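Local coordinates for protein methyl-accepting/DNA response regulator (Bacillus cereus, PDB 3D6W) that probably binds DNA as a phosphorelay response regulator, this chain being its LytTR DNA-binding domain, at residues S19-E25 with F65-H71; F58-H62 with Y102-L107; H80-L84 with V95-A100. One frame throughout, in Å; residues are numbered along the deposited sequence.

Contact 1: S19-E25 with F65-H71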
loop_
_atom_site.group_PDB
_atom_site.type_symbol
_atom_site.label_atom_id
_atom_site.label_comp_id
_atom_site.label_asym_id
_atom_site.label_seq_id
_atom_site.Cartn_x
_atom_site.Cartn_y
_atom_site.Cartn_z
ATOM N N SER A 19 -10.799 3.260 1.131
ATOM C CA SER A 19 -10.467 3.174 -0.284
ATOM C C SER A 19 -11.690 2.926 -1.200
ATOM O O SER A 19 -11.658 3.257 -2.373
ATOM C CB SER A 19 -9.394 2.074 -0.466
ATOM O OG SER A 19 -9.963 0.768 -0.437
ATOM N N LYS A 20 -12.754 2.354 -0.639
ATOM C CA LYS A 20 -13.958 2.044 -1.341
ATOM C C LYS A 20 -15.048 3.099 -1.163
ATOM O O LYS A 20 -16.119 3.025 -1.794
ATOM C CB LYS A 20 -14.484 0.684 -0.875
ATOM C CG LYS A 20 -13.483 -0.448 -1.021
ATOM C CD LYS A 20 -13.786 -1.385 -2.169
ATOM C CE LYS A 20 -14.505 -2.693 -1.682
ATOM N NZ LYS A 20 -15.725 -3.112 -2.559
ATOM N N VAL A 21 -14.787 4.104 -0.339
ATOM C CA VAL A 21 -15.724 5.244 -0.213
ATOM C C VAL A 21 -15.498 6.231 -1.369
ATOM O O VAL A 21 -14.364 6.731 -1.544
ATOM C CB VAL A 21 -15.567 5.961 1.160
ATOM C CG1 VAL A 21 -16.606 7.123 1.324
ATOM C CG2 VAL A 21 -15.660 4.912 2.297
HETATM N N MSE A 22 -16.550 6.483 -2.138
HETATM C CA MSE A 22 -16.506 7.355 -3.292
HETATM C C MSE A 22 -16.769 8.824 -2.915
HETATM O O MSE A 22 -16.088 9.727 -3.380
HETATM C CB MSE A 22 -17.547 6.891 -4.331
HETATM C CG MSE A 22 -17.353 5.489 -4.796
HETATM SE SE MSE A 22 -18.567 4.831 -6.157
HETATM C CE MSE A 22 -20.156 5.152 -5.088
ATOM N N TYR A 23 -17.790 9.021 -2.092
ATOM C CA TYR A 23 -18.192 10.321 -1.574
ATOM C C TYR A 23 -19.130 10.177 -0.346
ATOM O O TYR A 23 -19.606 9.078 -0.001
ATOM C CB TYR A 23 -18.812 11.217 -2.682
ATOM C CG TYR A 23 -20.160 10.755 -3.214
ATOM C CD1 TYR A 23 -20.248 9.925 -4.317
ATOM C CD2 TYR A 23 -21.347 11.184 -2.611
ATOM C CE1 TYR A 23 -21.452 9.520 -4.783
ATOM C CE2 TYR A 23 -22.552 10.778 -3.052
ATOM C CZ TYR A 23 -22.615 9.930 -4.142
ATOM O OH TYR A 23 -23.862 9.514 -4.599
ATOM N N LEU A 24 -19.287 11.273 0.377
ATOM C CA LEU A 24 -20.197 11.329 1.512
ATOM C C LEU A 24 -21.113 12.485 1.208
ATOM O O LEU A 24 -20.678 13.485 0.619
ATOM C CB LEU A 24 -19.478 11.539 2.870
ATOM C CG LEU A 24 -18.556 10.456 3.436
ATOM C CD1 LEU A 24 -17.130 10.502 2.836
ATOM C CD2 LEU A 24 -18.431 10.604 4.893
ATOM N N GLU A 25 -22.386 12.337 1.564
ATOM C CA GLU A 25 -23.371 13.381 1.305
ATOM C C GLU A 25 -24.225 13.692 2.532
ATOM O O GLU A 25 -24.826 12.772 3.120
ATOM C CB GLU A 25 -24.292 13.003 0.148
ATOM C CG GLU A 25 -25.382 14.068 -0.098
ATOM C CD GLU A 25 -26.252 13.777 -1.287
ATOM O OE1 GLU A 25 -26.918 14.736 -1.788
ATOM O OE2 GLU A 25 -26.237 12.602 -1.711
ATOM N N PHE A 65 -21.132 17.801 0.589
ATOM C CA PHE A 65 -20.338 16.687 0.025
ATOM C C PHE A 65 -18.902 16.664 0.449
ATOM O O PHE A 65 -18.216 17.702 0.441
ATOM C CB PHE A 65 -20.320 16.744 -1.503
ATOM C CG PHE A 65 -21.651 16.480 -2.124
ATOM C CD1 PHE A 65 -22.533 17.525 -2.373
ATOM C CD2 PHE A 65 -22.036 15.175 -2.442
ATOM C CE1 PHE A 65 -23.837 17.260 -2.936
ATOM C CE2 PHE A 65 -23.283 14.908 -3.003
ATOM C CZ PHE A 65 -24.185 15.960 -3.253
ATOM N N ILE A 66 -18.440 15.459 0.795
ATOM C CA ILE A 66 -17.020 15.143 0.804
ATOM C C ILE A 66 -16.748 14.103 -0.319
ATOM O O ILE A 66 -17.426 13.086 -0.421
ATOM C CB ILE A 66 -16.521 14.596 2.160
ATOM C CG1 ILE A 66 -16.683 15.640 3.278
ATOM C CG2 ILE A 66 -15.034 14.081 2.019
ATOM C CD1 ILE A 66 -16.450 15.098 4.618
ATOM N N VAL A 67 -15.769 14.395 -1.177
ATOM C CA VAL A 67 -15.416 13.492 -2.271
ATOM C C VAL A 67 -14.057 12.782 -2.023
ATOM O O VAL A 67 -13.105 13.348 -1.393
ATOM C CB VAL A 67 -15.466 14.245 -3.655
ATOM C CG1 VAL A 67 -14.269 15.169 -3.855
ATOM C CG2 VAL A 67 -15.582 13.242 -4.848
ATOM N N ASN A 68 -13.962 11.547 -2.498
ATOM C CA ASN A 68 -12.669 10.829 -2.586
ATOM C C ASN A 68 -12.076 11.088 -3.961
ATOM O O ASN A 68 -12.604 10.617 -4.951
ATOM C CB ASN A 68 -12.898 9.314 -2.398
ATOM C CG ASN A 68 -11.617 8.530 -2.214
ATOM O OD1 ASN A 68 -10.572 8.963 -2.600
ATOM N ND2 ASN A 68 -11.728 7.338 -1.653
ATOM N N VAL A 69 -10.957 11.802 -4.010
ATOM C CA VAL A 69 -10.324 12.176 -5.281
ATOM C C VAL A 69 -9.889 10.941 -6.065
ATOM O O VAL A 69 -9.683 11.027 -7.286
ATOM C CB VAL A 69 -9.122 13.174 -5.094
ATOM C CG1 VAL A 69 -9.533 14.369 -4.155
ATOM C CG2 VAL A 69 -7.912 12.480 -4.548
ATOM N N ASN A 70 -9.774 9.784 -5.401
ATOM C CA ASN A 70 -9.386 8.573 -6.108
ATOM C C ASN A 70 -10.488 7.915 -6.890
ATOM O O ASN A 70 -10.229 7.018 -7.693
ATOM C CB ASN A 70 -8.739 7.588 -5.140
ATOM C CG ASN A 70 -7.415 8.123 -4.614
ATOM O OD1 ASN A 70 -6.461 8.331 -5.389
ATOM N ND2 ASN A 70 -7.368 8.413 -3.317
ATOM N N HIS A 71 -11.727 8.343 -6.646
ATOM C CA HIS A 71 -12.861 7.922 -7.455
ATOM C C HIS A 71 -13.311 8.955 -8.436
ATOM O O HIS A 71 -14.250 8.721 -9.158
ATOM C CB HIS A 71 -13.993 7.484 -6.574
ATOM C CG HIS A 71 -13.649 6.296 -5.753
ATOM N ND1 HIS A 71 -13.835 5.011 -6.203
ATOM C CD2 HIS A 71 -13.085 6.190 -4.529
ATOM C CE1 HIS A 71 -13.414 4.158 -5.280
ATOM N NE2 HIS A 71 -12.957 4.852 -4.250
#

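Contact 2: F58-H62 with Y102-L107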
loop_
_atom_site.group_PDB
_atom_site.type_symbol
_atom_site.label_atom_id
_atom_site.label_comp_id
_atom_site.label_asym_id
_atom_site.label_seq_id
_atom_site.Cartn_x
_atom_site.Cartn_y
_atom_site.Cartn_z
ATOM N N PHE A 58 -9.441 12.612 0.568
ATOM C CA PHE A 58 -10.784 13.161 0.773
ATOM C C PHE A 58 -10.744 14.681 0.810
ATOM O O PHE A 58 -9.845 15.252 1.357
ATOM C CB PHE A 58 -11.383 12.558 2.051
ATOM C CG PHE A 58 -11.670 11.069 1.921
ATOM C CD1 PHE A 58 -10.716 10.126 2.279
ATOM C CD2 PHE A 58 -12.863 10.616 1.360
ATOM C CE1 PHE A 58 -10.964 8.757 2.131
ATOM C CE2 PHE A 58 -13.112 9.284 1.206
ATOM C CZ PHE A 58 -12.162 8.344 1.592
ATOM N N ILE A 59 -11.705 15.332 0.151
ATOM C CA ILE A 59 -11.837 16.789 0.193
ATOM C C ILE A 59 -13.297 17.222 0.276
ATOM O O ILE A 59 -14.108 16.812 -0.516
ATOM C CB ILE A 59 -11.129 17.487 -1.036
ATOM C CG1 ILE A 59 -11.107 19.021 -0.847
ATOM C CG2 ILE A 59 -11.854 17.184 -2.345
ATOM C CD1 ILE A 59 -10.144 19.767 -1.755
ATOM N N ARG A 60 -13.617 18.047 1.262
ATOM C CA ARG A 60 -14.827 18.840 1.250
ATOM C C ARG A 60 -14.877 19.771 0.031
ATOM O O ARG A 60 -14.053 20.667 -0.130
ATOM C CB ARG A 60 -14.949 19.666 2.526
ATOM C CG ARG A 60 -16.339 20.236 2.737
ATOM C CD ARG A 60 -17.267 19.231 3.372
ATOM N NE ARG A 60 -18.499 19.862 3.838
ATOM C CZ ARG A 60 -18.697 20.388 5.046
ATOM N NH1 ARG A 60 -17.759 20.364 5.981
ATOM N NH2 ARG A 60 -19.880 20.902 5.347
ATOM N N CYS A 61 -15.885 19.547 -0.816
ATOM C CA CYS A 61 -16.030 20.288 -2.058
ATOM C C CYS A 61 -17.339 21.050 -2.177
ATOM O O CYS A 61 -17.572 21.728 -3.163
ATOM C CB CYS A 61 -15.860 19.328 -3.236
ATOM S SG CYS A 61 -17.101 18.070 -3.372
ATOM N N HIS A 62 -18.169 20.969 -1.148
ATOM C CA HIS A 62 -19.518 21.514 -1.163
ATOM C C HIS A 62 -19.969 21.376 0.278
ATOM O O HIS A 62 -19.513 20.478 0.943
ATOM C CB HIS A 62 -20.358 20.639 -2.089
ATOM C CG HIS A 62 -21.730 21.160 -2.382
ATOM N ND1 HIS A 62 -22.750 21.140 -1.454
ATOM C CD2 HIS A 62 -22.275 21.632 -3.528
ATOM C CE1 HIS A 62 -23.858 21.587 -2.012
ATOM N NE2 HIS A 62 -23.604 21.882 -3.273
ATOM N N TYR A 102 -10.733 26.589 -2.898
ATOM C CA TYR A 102 -10.124 25.633 -1.980
ATOM C C TYR A 102 -9.950 24.335 -2.732
ATOM O O TYR A 102 -8.869 23.779 -2.754
ATOM C CB TYR A 102 -11.008 25.494 -0.723
ATOM C CG TYR A 102 -10.686 24.383 0.241
ATOM C CD1 TYR A 102 -9.676 24.500 1.180
ATOM C CD2 TYR A 102 -11.455 23.208 0.239
ATOM C CE1 TYR A 102 -9.411 23.438 2.064
ATOM C CE2 TYR A 102 -11.217 22.164 1.106
ATOM C CZ TYR A 102 -10.216 22.276 2.023
ATOM O OH TYR A 102 -10.010 21.184 2.858
ATOM N N PHE A 103 -10.993 23.889 -3.428
ATOM C CA PHE A 103 -10.893 22.637 -4.163
ATOM C C PHE A 103 -9.725 22.672 -5.165
ATOM O O PHE A 103 -8.885 21.808 -5.145
ATOM C CB PHE A 103 -12.227 22.306 -4.858
ATOM C CG PHE A 103 -12.236 20.991 -5.580
ATOM C CD1 PHE A 103 -12.473 19.798 -4.886
ATOM C CD2 PHE A 103 -11.984 20.925 -6.933
ATOM C CE1 PHE A 103 -12.504 18.596 -5.529
ATOM C CE2 PHE A 103 -11.998 19.730 -7.597
ATOM C CZ PHE A 103 -12.276 18.558 -6.904
ATOM N N ARG A 104 -9.674 23.659 -6.046
ATOM C CA ARG A 104 -8.639 23.660 -7.080
ATOM C C ARG A 104 -7.233 23.906 -6.540
ATOM O O ARG A 104 -6.257 23.386 -7.077
ATOM C CB ARG A 104 -8.980 24.649 -8.195
ATOM C CG ARG A 104 -8.642 26.080 -7.909
ATOM C CD ARG A 104 -9.084 27.008 -9.015
ATOM N NE ARG A 104 -8.544 26.586 -10.299
ATOM C CZ ARG A 104 -9.047 26.888 -11.494
ATOM N NH1 ARG A 104 -10.131 27.631 -11.626
ATOM N NH2 ARG A 104 -8.474 26.408 -12.578
ATOM N N LYS A 105 -7.137 24.689 -5.463
ATOM C CA LYS A 105 -5.855 24.933 -4.790
ATOM C C LYS A 105 -5.247 23.628 -4.220
ATOM O O LYS A 105 -4.079 23.329 -4.444
ATOM C CB LYS A 105 -6.003 25.992 -3.678
ATOM C CG LYS A 105 -5.602 27.416 -4.088
ATOM C CD LYS A 105 -6.158 28.494 -3.080
ATOM C CE LYS A 105 -5.476 29.927 -3.150
ATOM N NZ LYS A 105 -4.263 30.150 -2.212
ATOM N N LEU A 106 -6.061 22.876 -3.492
ATOM C CA LEU A 106 -5.663 21.613 -2.909
ATOM C C LEU A 106 -5.308 20.575 -3.943
ATOM O O LEU A 106 -4.462 19.723 -3.685
ATOM C CB LEU A 106 -6.745 21.068 -1.955
ATOM C CG LEU A 106 -6.411 21.427 -0.506
ATOM C CD1 LEU A 106 -6.030 22.935 -0.341
ATOM C CD2 LEU A 106 -7.506 21.069 0.469
ATOM N N LEU A 107 -5.962 20.623 -5.088
ATOM C CA LEU A 107 -5.739 19.647 -6.153
ATOM C C LEU A 107 -4.690 20.136 -7.165
ATOM O O LEU A 107 -4.252 19.391 -8.028
ATOM C CB LEU A 107 -7.073 19.281 -6.837
ATOM C CG LEU A 107 -7.795 18.066 -6.230
ATOM C CD1 LEU A 107 -8.634 18.414 -5.005
ATOM C CD2 LEU A 107 -8.682 17.433 -7.241
HETATM O O HOH W 1 -11.379 19.095 3.117
#

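Contact 3: H80-L84 with V95-A100. With FMT (formic acid), chain E.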
loop_
_atom_site.group_PDB
_atom_site.type_symbol
_atom_site.label_atom_id
_atom_site.label_comp_id
_atom_site.label_asym_id
_atom_site.label_seq_id
_atom_site.Cartn_x
_atom_site.Cartn_y
_atom_site.Cartn_z
ATOM N N HIS A 80 -18.914 29.138 -14.806
ATOM C CA HIS A 80 -17.728 29.960 -14.610
ATOM C C HIS A 80 -17.285 29.980 -13.144
ATOM O O HIS A 80 -16.122 30.263 -12.852
ATOM C CB HIS A 80 -18.008 31.377 -15.113
ATOM C CG HIS A 80 -19.114 32.075 -14.376
ATOM N ND1 HIS A 80 -18.872 33.008 -13.375
ATOM C CD2 HIS A 80 -20.466 31.975 -14.487
ATOM C CE1 HIS A 80 -20.033 33.449 -12.907
ATOM N NE2 HIS A 80 -21.015 32.839 -13.565
ATOM N N SER A 81 -18.203 29.653 -12.217
ATOM C CA SER A 81 -17.908 29.699 -10.753
ATOM C C SER A 81 -17.807 28.320 -10.022
ATOM O O SER A 81 -17.356 28.259 -8.901
ATOM C CB SER A 81 -18.967 30.550 -10.065
ATOM O OG SER A 81 -20.252 30.078 -10.434
ATOM N N THR A 82 -18.225 27.235 -10.668
ATOM C CA THR A 82 -18.313 25.907 -10.048
ATOM C C THR A 82 -17.577 24.854 -10.893
ATOM O O THR A 82 -17.210 25.108 -12.064
ATOM C CB THR A 82 -19.786 25.430 -9.964
ATOM O OG1 THR A 82 -20.313 25.412 -11.279
ATOM C CG2 THR A 82 -20.652 26.320 -9.106
ATOM N N PHE A 83 -17.385 23.661 -10.297
ATOM C CA PHE A 83 -16.995 22.442 -11.040
ATOM C C PHE A 83 -18.039 21.365 -10.872
ATOM O O PHE A 83 -18.863 21.387 -9.974
ATOM C CB PHE A 83 -15.630 21.890 -10.592
ATOM C CG PHE A 83 -14.504 22.900 -10.648
ATOM C CD1 PHE A 83 -13.895 23.223 -11.863
ATOM C CD2 PHE A 83 -14.041 23.522 -9.484
ATOM C CE1 PHE A 83 -12.868 24.145 -11.921
ATOM C CE2 PHE A 83 -12.997 24.436 -9.539
ATOM C CZ PHE A 83 -12.422 24.751 -10.763
ATOM N N LEU A 84 -17.986 20.407 -11.765
ATOM C CA LEU A 84 -18.812 19.250 -11.658
ATOM C C LEU A 84 -17.857 18.091 -11.799
ATOM O O LEU A 84 -16.995 18.104 -12.698
ATOM C CB LEU A 84 -19.840 19.258 -12.791
ATOM C CG LEU A 84 -21.066 18.418 -12.714
ATOM C CD1 LEU A 84 -21.628 18.409 -11.270
ATOM C CD2 LEU A 84 -22.064 18.972 -13.785
ATOM N N VAL A 95 -18.933 20.767 -7.116
ATOM C CA VAL A 95 -18.083 21.639 -6.329
ATOM C C VAL A 95 -18.740 23.025 -6.385
ATOM O O VAL A 95 -18.845 23.633 -7.454
ATOM C CB VAL A 95 -16.594 21.691 -6.850
ATOM C CG1 VAL A 95 -15.717 22.411 -5.849
ATOM C CG2 VAL A 95 -16.055 20.287 -7.153
ATOM N N SER A 96 -19.202 23.516 -5.238
ATOM C CA SER A 96 -19.903 24.752 -5.201
ATOM C C SER A 96 -18.952 25.926 -5.368
ATOM O O SER A 96 -17.727 25.819 -5.163
ATOM C CB SER A 96 -20.689 24.866 -3.911
ATOM O OG SER A 96 -19.890 24.918 -2.749
ATOM N N GLN A 97 -19.526 27.052 -5.773
ATOM C CA GLN A 97 -18.831 28.318 -5.883
ATOM C C GLN A 97 -18.029 28.684 -4.653
ATOM O O GLN A 97 -16.998 29.317 -4.776
ATOM C CB GLN A 97 -19.830 29.447 -6.142
ATOM C CG GLN A 97 -19.270 30.863 -6.055
ATOM C CD GLN A 97 -20.260 31.850 -6.660
ATOM O OE1 GLN A 97 -19.920 32.650 -7.552
ATOM N NE2 GLN A 97 -21.513 31.774 -6.199
ATOM N N SER A 98 -18.511 28.305 -3.476
ATOM C CA SER A 98 -17.910 28.745 -2.261
ATOM C C SER A 98 -16.704 27.865 -1.861
ATOM O O SER A 98 -15.800 28.323 -1.141
ATOM C CB SER A 98 -18.980 28.883 -1.180
ATOM O OG SER A 98 -18.870 27.913 -0.179
ATOM N N TYR A 99 -16.678 26.634 -2.370
ATOM C CA TYR A 99 -15.553 25.716 -2.211
ATOM C C TYR A 99 -14.615 25.622 -3.427
ATOM O O TYR A 99 -13.558 24.988 -3.358
ATOM C CB TYR A 99 -16.085 24.322 -1.911
ATOM C CG TYR A 99 -16.525 24.162 -0.488
ATOM C CD1 TYR A 99 -17.777 24.589 -0.075
ATOM C CD2 TYR A 99 -15.676 23.624 0.457
ATOM C CE1 TYR A 99 -18.170 24.429 1.217
ATOM C CE2 TYR A 99 -16.078 23.450 1.710
ATOM C CZ TYR A 99 -17.313 23.840 2.091
ATOM O OH TYR A 99 -17.670 23.695 3.395
ATOM N N ALA A 100 -14.990 26.243 -4.530
ATOM C CA ALA A 100 -14.281 26.018 -5.779
ATOM C C ALA A 100 -12.788 26.408 -5.705
ATOM O O ALA A 100 -11.955 25.696 -6.261
ATOM C CB ALA A 100 -15.021 26.706 -6.951
HETATM C C FMT E . -22.025 25.725 -0.341
HETATM O O1 FMT E . -22.176 26.666 -1.156
HETATM O O2 FMT E . -21.182 24.833 -0.573
#

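Contact 1: S19-E25 with F65-H71
The imidazole of H71 crosses M22, a selenomethionine, at about a right angle: CG of M22 lies over one ring face, 4.0 Å from the ring centroid, a CH-pi contact offset toward the rim. In the plane of the same ring NE2 donates to O of S19 at 2.8 Å. Beside it the amide of N68, swung away from its own backbone N (chi1 -169°), sends ND2 to O of V21 at 2.7 Å, while OD1 of N68 accepts from N of N70 in an Asx turn. Strands 21-27 and 65-68 pair antiparallel in the central sheet of the LytTR domain. L24 and I66 form a hydrogen-bonded pair, with N of L24 to O of I66 at 2.7 Å in the carbonyl plane; their side chains lie side by side, pointing the same way, and both touch helix 46-52. On the other face F65 turns an edge to Y23, CD2 to CD2 4.1 Å. E25 lies side by side with F65, carboxylate and ring planes 29° apart, OE1 of E25 3.3 Å from CZ of F65. M22 and Y23 both face N34 in a classic beta bulge, and OH of Y23 is hydrogen-bonded to OE2 of E91. With NE2 of H71 and ND2 of N68 both donating to main-chain carbonyls, side chains tie this end of the pairing, and NE2 of H71 probably carries a proton.

Contact 2: F58-H62 with Y102-L107
I59 pushes its side chain from strand 58-62 into helix 100-107, the C-terminal helix of the LytTR domain; the axes of segments 58-62 and 102-107 run nearly antiparallel (155°) and come within 8.9 Å. Each branch of I59 has its own partner. CG2 meets the edge of the F103 ring, CE1 at 3.5 Å, the two side chains crossing at about a right angle. CG1, pointing away from the backbone N (chi1 -172°), takes CD1 out to the helix, where it touches CB of L106 at 3.6 Å and CD1 of L107 at 3.8 Å; the I59 and Y102 side chains slide past each other in opposite directions, CG1 against CE2. Two residues along the strand, CB of C61 adds to the same patch, 3.8 Å from CD1 of F103. No direct hydrogen bond joins the segments, and the packing is apolar apart from Y102, where O of R60 lies in the plane of the ring, 3.4 Å from CE2.

The next shell holds these groups in place. CD1 of L107 sits above one face of F103, offset toward the rim, and the ring also packs against V95 and L85 of the neighbouring three-stranded sheet. I59 also touches V67, with which it shares a backbone hydrogen bond. R60 leads its guanidinium away from the helix: NE donates to O of H62, and NH1 makes a salt bridge with E50. O of L106 accepts from NZ of K2, and O of L107 from OG1 of T6, both of a second subunit. On the tyrosine side a water accepts from N of R60 at 3.1 Å and lies 2.5 Å from OH of Y102.

Contact 3: H80-L84 with V95-A100
Two backbone bonds tie F83 to V95 as an antiparallel hydrogen-bonded pair: N of V95 donates to O of F83 at 2.9 Å, and N of F83 returns the bond to O of V95 at 3.2 Å. Carbon-oxygen contacts continue the join past the strand ends, for CA of Q97 approaches O of S81 at 3.4 Å, nearly straight at the hydrogen (157°), and CB of A100 comes equally near that oxygen. Q97, extended along its length, brings OE1 beside CB of S81. CB of T82 packs on O of V95, while OG1 of T82 turns to T79 and D78.

The pair joins strands 83-87 and 92-95 of the three-stranded antiparallel sheet of the LytTR domain, and residues 96-99 carry the chain from it into helix 100-107. Apolar packing follows on one face of that sheet. CB of F83 lies 3.8 Å from CG2 of V95. The ring reaches on to A100, CE2 of F83 lying 4.0 Å from CB of A100. O of A100 sits in the ring plane at its edge. F109 meets the F83 ring edge-to-face.

The polar side-chain contact is on the far side of the loop, where O2 of a formic acid, probably from the crystallisation liquor, accepts from OG of S96 at 2.5 Å; O2 also lies at the edge of the Y99 ring, and N of R63 bonds to the formic acid too.

Overall arrangement
The contacts lead outward from the centre of the LytTR domain. Contacts 1 and 2, centres about 12 Å apart, share the central sheet, where N of I59 probably bonds to O of V67 at 2.9 Å. Contact 3 is nested in the chain between the segments of contact 2, about 10 Å from it between centres; N of S96 probably bonds to O of C61. Contacts 1 and 3 do not touch: their centres are about 17 Å apart, their nearest atoms about 6 Å. A bound magnesium ion lies about 6 Å from the H71 side chain. I72 and D88, which bind magnesium in a structure of this protein though not in this chain, lie about 4 Å from the V67 side chain and about 5 Å from that of H71, respectively.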